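Local coordinates for protein peptidoglycan-N-acetylglucosamine deacetylase BC_1960 (PDB 4L1G) that catalyses the zinc-dependent deacetylation of N-acetylglucosamine residues in bacterial peptidoglycan and also acts on soluble chitin and N-acetylchitooligomers, at residues 60-65 with 179-184; 128-133 with 151-156. All coordinates share one frame; numbering follows the deposited sequence. Where two conformers were deposited one is given.

Interaction 1 of 2, residues 60-65 with 179-184; sequences EKYAYA and QLKWAT
Tyr62 meets three residues spread over one turn of helix 177-185: Leu180, Lys181 and Thr184. This packs the run from helix 55-61 into strand 64-65 against that helix, outside the zinc site. Tyr62 CB sits 3.6 Å from Leu180 CG. Farther out the ring slants across the helix surface, where Tyr62 CE1 comes within 3.6 Å of Lys181 CB, and the hydroxyl hydrogen-bonds Glu177 near the start of the same helix. The lysine heads off to a salt bridge with Glu185. At Ala63, the centre of an inverse gamma turn, contact becomes polar: its backbone N donates to Thr184 OG1 over 3.3 Å at 155°. Tyr64 starts the short strand beside 189-191, and its CG is anti to the backbone N (chi1 -173°), which brings one ring face under Leu180. Leu180 CD2 stands 3.9 Å from the centroid of the Tyr64 ring, a CH-pi contact 22° off the normal, wedging the leucine between two tyrosines. Tyr64 OH bonds to Gln192. Thr184 OG1 works in both directions, donating to Leu180 O at 2.8 Å. A chain of two bonds therefore runs from the Ala63 amide through a side chain into the helix backbone, beside the apolar packing around Leu180.

Interaction 2 of 2, residues 128-133 with 151-156; sequences IGNHTY and IKTEEI
Lys152 lies over the Tyr133 ring, one of several links between helix 143-161 and the end of strand 127-130 with its zinc-binding loop in this NodB-homology deacetylase, a distorted TIM-type barrel. The chain bends at chi3 (61°) and lays Lys152 CE over one face of Tyr133, 3.8 Å from the ring centroid. Lys152 NZ follows at 4.3 Å from the Tyr133 centroid, 18° off the normal, a cation-pi contact. A water weakly bridges NZ and Tyr133 OH, but the firmer partner of that hydroxyl is Glu112. Next along the helix, Thr153 fits under the loop. Its OG1 is hydrogen-bonded to Gln149 O one turn back, while methyl CG2 of Thr153 presses on Asn130 OD1 at 3.2 Å. Asn130 OD1 also accepts from Thr132 N at 2.9 Å, closing an Asx turn around His131, a zinc ligand whose CB points away from the helix. In one of its two conformers Glu154 OE2 accepts from Asn130 ND2 over 3.3 Å, a bond that may be only partly populated. Asn130 ND2 also bonds to Ile150 O; with OD1 on Thr132 N, this holds both ends of the buried amide and fixes its rotation, probably helping to set the loop that carries the histidine. Last comes Ile156, whose methyl CD1 meets the Tyr133 ring at its edge, in plane, 3.7 Å from CE1.

Overall arrangement
Interaction 2 is nested within the loop that interaction 1 closes: the chain passes through 60-65, then 128-133 and 151-156, and returns at 179-184. Their centres lie about 17 Å apart. Helices 177-185 and 143-161 touch directly, Trp182 CH2 packing on Ile151 CG1 at 4.1 Å. Strand 64-65 borders 189-191, which lies next to 167-168, whereas 127-130 pairs with 103-106. Backbone bonds from Asn130 to Phe167 and Arg169 join these two sets of strands around the barrel. Interaction 2 reaches the zinc site, while interaction 1 fastens the N-terminal segment to the fold, with Tyr64 about 12 Å from His131 between side chains.

Interaction 1 of 2, residues 60-65 with 179-184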
loop_
_atom_site.group_PDB
_atom_site.type_symbol
_atom_site.label_atom_id
_atom_site.label_comp_id
_atom_site.label_asym_id
_atom_site.label_seq_id
_atom_site.Cartn_x
_atom_site.Cartn_y
_atom_site.Cartn_z
ATOM N N GLU A 60 -9.507 -3.811 -17.255
ATOM C CA GLU A 60 -10.761 -3.566 -17.958
ATOM C C GLU A 60 -11.868 -4.494 -17.473
ATOM O O GLU A 60 -13.051 -4.205 -17.651
ATOM C CB GLU A 60 -10.577 -3.749 -19.465
ATOM C CG GLU A 60 -9.637 -2.748 -20.110
ATOM C CD GLU A 60 -9.555 -2.913 -21.617
ATOM O OE1 GLU A 60 -9.138 -1.956 -22.297
ATOM O OE2 GLU A 60 -9.904 -4.000 -22.124
ATOM N N LYS A 61 -11.481 -5.608 -16.860
ATOM C CA LYS A 61 -12.439 -6.643 -16.488
ATOM C C LYS A 61 -12.718 -6.684 -14.987
ATOM O O LYS A 61 -13.819 -7.028 -14.566
ATOM C CB LYS A 61 -11.954 -8.009 -16.979
ATOM C CG LYS A 61 -12.986 -9.121 -16.878
ATOM C CD LYS A 61 -12.515 -10.370 -17.614
ATOM C CE LYS A 61 -13.476 -11.538 -17.421
ATOM N NZ LYS A 61 -14.838 -11.250 -17.954
ATOM N N TYR A 62 -11.721 -6.322 -14.185
ATOM C CA TYR A 62 -11.846 -6.415 -12.734
ATOM C C TYR A 62 -11.498 -5.108 -12.027
ATOM O O TYR A 62 -10.993 -4.168 -12.641
ATOM C CB TYR A 62 -10.952 -7.534 -12.202
ATOM C CG TYR A 62 -11.158 -8.863 -12.892
ATOM C CD1 TYR A 62 -12.279 -9.637 -12.628
ATOM C CD2 TYR A 62 -10.227 -9.345 -13.803
ATOM C CE1 TYR A 62 -12.474 -10.852 -13.257
ATOM C CE2 TYR A 62 -10.412 -10.560 -14.437
ATOM C CZ TYR A 62 -11.536 -11.310 -14.158
ATOM O OH TYR A 62 -11.726 -12.520 -14.786
ATOM N N ALA A 63 -11.775 -5.059 -10.727
ATOM C CA ALA A 63 -11.350 -3.937 -9.899
ATOM C C ALA A 63 -9.854 -4.074 -9.645
ATOM O O ALA A 63 -9.432 -4.670 -8.655
ATOM C CB ALA A 63 -12.121 -3.920 -8.588
ATOM N N TYR A 64 -9.058 -3.512 -10.549
ATOM C CA TYR A 64 -7.628 -3.789 -10.598
ATOM C C TYR A 64 -6.901 -2.652 -11.317
ATOM O O TYR A 64 -7.269 -2.284 -12.434
ATOM C CB TYR A 64 -7.419 -5.114 -11.336
ATOM C CG TYR A 64 -6.006 -5.652 -11.354
ATOM C CD1 TYR A 64 -5.400 -6.113 -10.193
ATOM C CD2 TYR A 64 -5.294 -5.739 -12.545
ATOM C CE1 TYR A 64 -4.115 -6.620 -10.212
ATOM C CE2 TYR A 64 -4.009 -6.248 -12.574
ATOM C CZ TYR A 64 -3.426 -6.687 -11.405
ATOM O OH TYR A 64 -2.144 -7.194 -11.429
ATOM N N ALA A 65 -5.877 -2.092 -10.680
ATOM C CA ALA A 65 -5.132 -0.987 -11.278
ATOM C C ALA A 65 -3.681 -0.924 -10.810
ATOM O O ALA A 65 -3.336 -1.439 -9.747
ATOM C CB ALA A 65 -5.833 0.340 -11.005
ATOM N N GLN A 179 -8.661 -15.458 -8.480
ATOM C CA GLN A 179 -8.499 -14.770 -7.210
ATOM C C GLN A 179 -8.959 -13.329 -7.354
ATOM O O GLN A 179 -9.644 -12.790 -6.486
ATOM C CB GLN A 179 -7.037 -14.814 -6.769
ATOM C CG GLN A 179 -6.515 -16.216 -6.493
ATOM C CD GLN A 179 -5.015 -16.237 -6.263
ATOM O OE1 GLN A 179 -4.313 -15.291 -6.610
ATOM N NE2 GLN A 179 -4.520 -17.319 -5.673
ATOM N N LEU A 180 -8.581 -12.714 -8.469
ATOM C CA LEU A 180 -8.963 -11.342 -8.762
ATOM C C LEU A 180 -10.464 -11.255 -9.021
ATOM O O LEU A 180 -11.115 -10.283 -8.637
ATOM C CB LEU A 180 -8.176 -10.835 -9.970
ATOM C CG LEU A 180 -8.365 -9.385 -10.414
ATOM C CD1 LEU A 180 -8.183 -8.427 -9.244
ATOM C CD2 LEU A 180 -7.384 -9.062 -11.529
ATOM N N LYS A 181 -11.005 -12.283 -9.665
ATOM C CA LYS A 181 -12.434 -12.350 -9.954
ATOM C C LYS A 181 -13.252 -12.429 -8.668
ATOM O O LYS A 181 -14.258 -11.735 -8.524
ATOM C CB LYS A 181 -12.738 -13.548 -10.855
ATOM C CG LYS A 181 -14.215 -13.780 -11.127
ATOM C CD LYS A 181 -14.407 -14.903 -12.135
ATOM C CE LYS A 181 -15.868 -15.314 -12.257
ATOM N NZ LYS A 181 -16.387 -15.961 -11.016
ATOM N N TRP A 182 -12.813 -13.272 -7.739
ATOM C CA TRP A 182 -13.475 -13.395 -6.443
ATOM C C TRP A 182 -13.439 -12.080 -5.667
ATOM O O TRP A 182 -14.446 -11.661 -5.100
ATOM C CB TRP A 182 -12.837 -14.514 -5.615
ATOM C CG TRP A 182 -13.457 -14.689 -4.258
ATOM C CD1 TRP A 182 -14.600 -15.377 -3.960
ATOM C CD2 TRP A 182 -12.966 -14.170 -3.015
ATOM N NE1 TRP A 182 -14.852 -15.316 -2.609
ATOM C CE2 TRP A 182 -13.862 -14.584 -2.006
ATOM C CE3 TRP A 182 -11.858 -13.396 -2.658
ATOM C CZ2 TRP A 182 -13.683 -14.249 -0.665
ATOM C CZ3 TRP A 182 -11.681 -13.065 -1.325
ATOM C CH2 TRP A 182 -12.589 -13.492 -0.346
ATOM N N ALA A 183 -12.278 -11.432 -5.654
ATOM C CA ALA A 183 -12.112 -10.162 -4.948
ATOM C C ALA A 183 -13.032 -9.075 -5.499
ATOM O O ALA A 183 -13.635 -8.312 -4.738
ATOM C CB ALA A 183 -10.664 -9.710 -5.010
ATOM N N THR A 184 -13.131 -9.008 -6.823
ATOM C CA THR A 184 -14.029 -8.063 -7.476
ATOM C C THR A 184 -15.479 -8.326 -7.071
ATOM O O THR A 184 -16.223 -7.396 -6.754
ATOM C CB THR A 184 -13.908 -8.143 -9.009
ATOM O OG1 THR A 184 -12.542 -7.945 -9.391
ATOM C CG2 THR A 184 -14.775 -7.080 -9.676
#

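Interaction 2 of 2, residues 128-133 with 151-156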
loop_
_atom_site.group_PDB
_atom_site.type_symbol
_atom_site.label_atom_id
_atom_site.label_comp_id
_atom_site.label_asym_id
_atom_site.label_seq_id
_atom_site.Cartn_x
_atom_site.Cartn_y
_atom_site.Cartn_z
ATOM N N ILE A 128 -5.970 2.002 5.563
ATOM C CA ILE A 128 -5.403 0.673 5.748
ATOM C C ILE A 128 -5.867 -0.284 4.653
ATOM O O ILE A 128 -7.044 -0.309 4.294
ATOM C CB ILE A 128 -5.773 0.107 7.137
ATOM C CG1 ILE A 128 -5.115 0.946 8.235
ATOM C CG2 ILE A 128 -5.360 -1.354 7.259
ATOM C CD1 ILE A 128 -5.511 0.547 9.629
ATOM N N GLY A 129 -4.932 -1.057 4.110
ATOM C CA GLY A 129 -5.259 -2.057 3.111
ATOM C C GLY A 129 -4.922 -3.461 3.582
ATOM O O GLY A 129 -4.170 -3.640 4.539
ATOM N N ASN A 130 -5.479 -4.453 2.897
ATOM C CA ASN A 130 -5.268 -5.859 3.231
ATOM C C ASN A 130 -4.096 -6.441 2.439
ATOM O O ASN A 130 -4.132 -6.484 1.214
ATOM C CB ASN A 130 -6.558 -6.643 2.946
ATOM C CG ASN A 130 -6.518 -8.073 3.466
ATOM O OD1 ASN A 130 -5.475 -8.726 3.472
ATOM N ND2 ASN A 130 -7.673 -8.570 3.896
ATOM N N HIS A 131 -3.066 -6.907 3.141
ATOM C CA HIS A 131 -1.873 -7.441 2.484
ATOM C C HIS A 131 -1.694 -8.944 2.721
ATOM O O HIS A 131 -0.574 -9.456 2.662
ATOM C CB HIS A 131 -0.632 -6.683 2.963
ATOM C CG HIS A 131 0.529 -6.757 2.020
ATOM N ND1 HIS A 131 0.403 -6.542 0.664
ATOM C CD2 HIS A 131 1.841 -7.011 2.239
ATOM C CE1 HIS A 131 1.585 -6.665 0.088
ATOM N NE2 HIS A 131 2.474 -6.952 1.021
ATOM N N THR A 132 -2.809 -9.636 2.955
ATOM C CA THR A 132 -2.849 -11.041 3.396
ATOM C C THR A 132 -2.327 -11.222 4.819
ATOM O O THR A 132 -1.837 -10.279 5.441
ATOM C CB THR A 132 -2.105 -12.040 2.461
ATOM O OG1 THR A 132 -0.694 -11.986 2.714
ATOM C CG2 THR A 132 -2.395 -11.756 0.990
ATOM N N TYR A 133 -2.437 -12.448 5.322
ATOM C CA TYR A 133 -2.081 -12.749 6.701
ATOM C C TYR A 133 -0.594 -13.022 6.895
ATOM O O TYR A 133 0.050 -12.389 7.729
ATOM C CB TYR A 133 -2.905 -13.929 7.224
ATOM C CG TYR A 133 -2.606 -14.276 8.663
ATOM C CD1 TYR A 133 -3.144 -13.527 9.702
ATOM C CD2 TYR A 133 -1.782 -15.349 8.986
ATOM C CE1 TYR A 133 -2.871 -13.838 11.024
ATOM C CE2 TYR A 133 -1.505 -15.668 10.304
ATOM C CZ TYR A 133 -2.052 -14.907 11.316
ATOM O OH TYR A 133 -1.780 -15.216 12.629
ATOM N N ILE A 151 -9.662 -13.105 4.258
ATOM C CA ILE A 151 -10.742 -12.972 5.235
ATOM C C ILE A 151 -10.235 -12.876 6.676
ATOM O O ILE A 151 -10.698 -12.034 7.447
ATOM C CB ILE A 151 -11.768 -14.121 5.099
ATOM C CG1 ILE A 151 -12.494 -14.027 3.752
ATOM C CG2 ILE A 151 -12.776 -14.087 6.239
ATOM C CD1 ILE A 151 -13.428 -15.192 3.479
ATOM N N LYS A 152 -9.283 -13.733 7.033
ATOM C CA LYS A 152 -8.675 -13.688 8.356
ATOM C C LYS A 152 -8.032 -12.328 8.623
ATOM O O LYS A 152 -8.144 -11.782 9.719
ATOM C CB LYS A 152 -7.643 -14.808 8.512
ATOM C CG LYS A 152 -6.912 -14.798 9.843
ATOM C CD LYS A 152 -6.368 -16.176 10.198
ATOM C CE LYS A 152 -5.370 -16.675 9.172
ATOM N NZ LYS A 152 -4.834 -18.010 9.568
ATOM N N THR A 153 -7.372 -11.778 7.609
ATOM C CA THR A 153 -6.742 -10.469 7.724
ATOM C C THR A 153 -7.797 -9.375 7.831
ATOM O O THR A 153 -7.644 -8.422 8.596
ATOM C CB THR A 153 -5.825 -10.185 6.521
ATOM O OG1 THR A 153 -4.866 -11.238 6.397
ATOM C CG2 THR A 153 -5.097 -8.855 6.692
ATOM N N GLU A 154 -8.873 -9.525 7.065
ATOM C CA GLU A 154 -9.959 -8.556 7.076
ATOM C C GLU A 154 -10.592 -8.457 8.463
ATOM O O GLU A 154 -10.866 -7.358 8.950
ATOM C CB GLU A 154 -11.015 -8.937 6.036
ATOM C CG GLU A 154 -12.025 -7.843 5.728
ATOM C CD GLU A 154 -11.554 -6.882 4.649
ATOM O OE1 GLU A 154 -12.418 -6.236 4.025
ATOM O OE2 GLU A 154 -10.329 -6.769 4.422
ATOM N N GLU A 155 -10.814 -9.608 9.096
ATOM C CA GLU A 155 -11.403 -9.657 10.431
ATOM C C GLU A 155 -10.518 -8.964 11.456
ATOM O O GLU A 155 -10.999 -8.204 12.295
ATOM C CB GLU A 155 -11.646 -11.104 10.864
ATOM C CG GLU A 155 -12.758 -11.809 10.109
ATOM C CD GLU A 155 -12.853 -13.285 10.451
ATOM O OE1 GLU A 155 -11.970 -13.789 11.182
ATOM O OE2 GLU A 155 -13.810 -13.943 9.988
ATOM N N ILE A 156 -9.221 -9.238 11.385
ATOM C CA ILE A 156 -8.253 -8.636 12.293
ATOM C C ILE A 156 -8.230 -7.116 12.150
ATOM O O ILE A 156 -8.298 -6.388 13.142
ATOM C CB ILE A 156 -6.839 -9.202 12.047
ATOM C CG1 ILE A 156 -6.782 -10.678 12.458
ATOM C CG2 ILE A 156 -5.795 -8.392 12.805
ATOM C CD1 ILE A 156 -5.500 -11.380 12.062
HETATM O O HOH W 1 -3.367 -17.900 12.546
#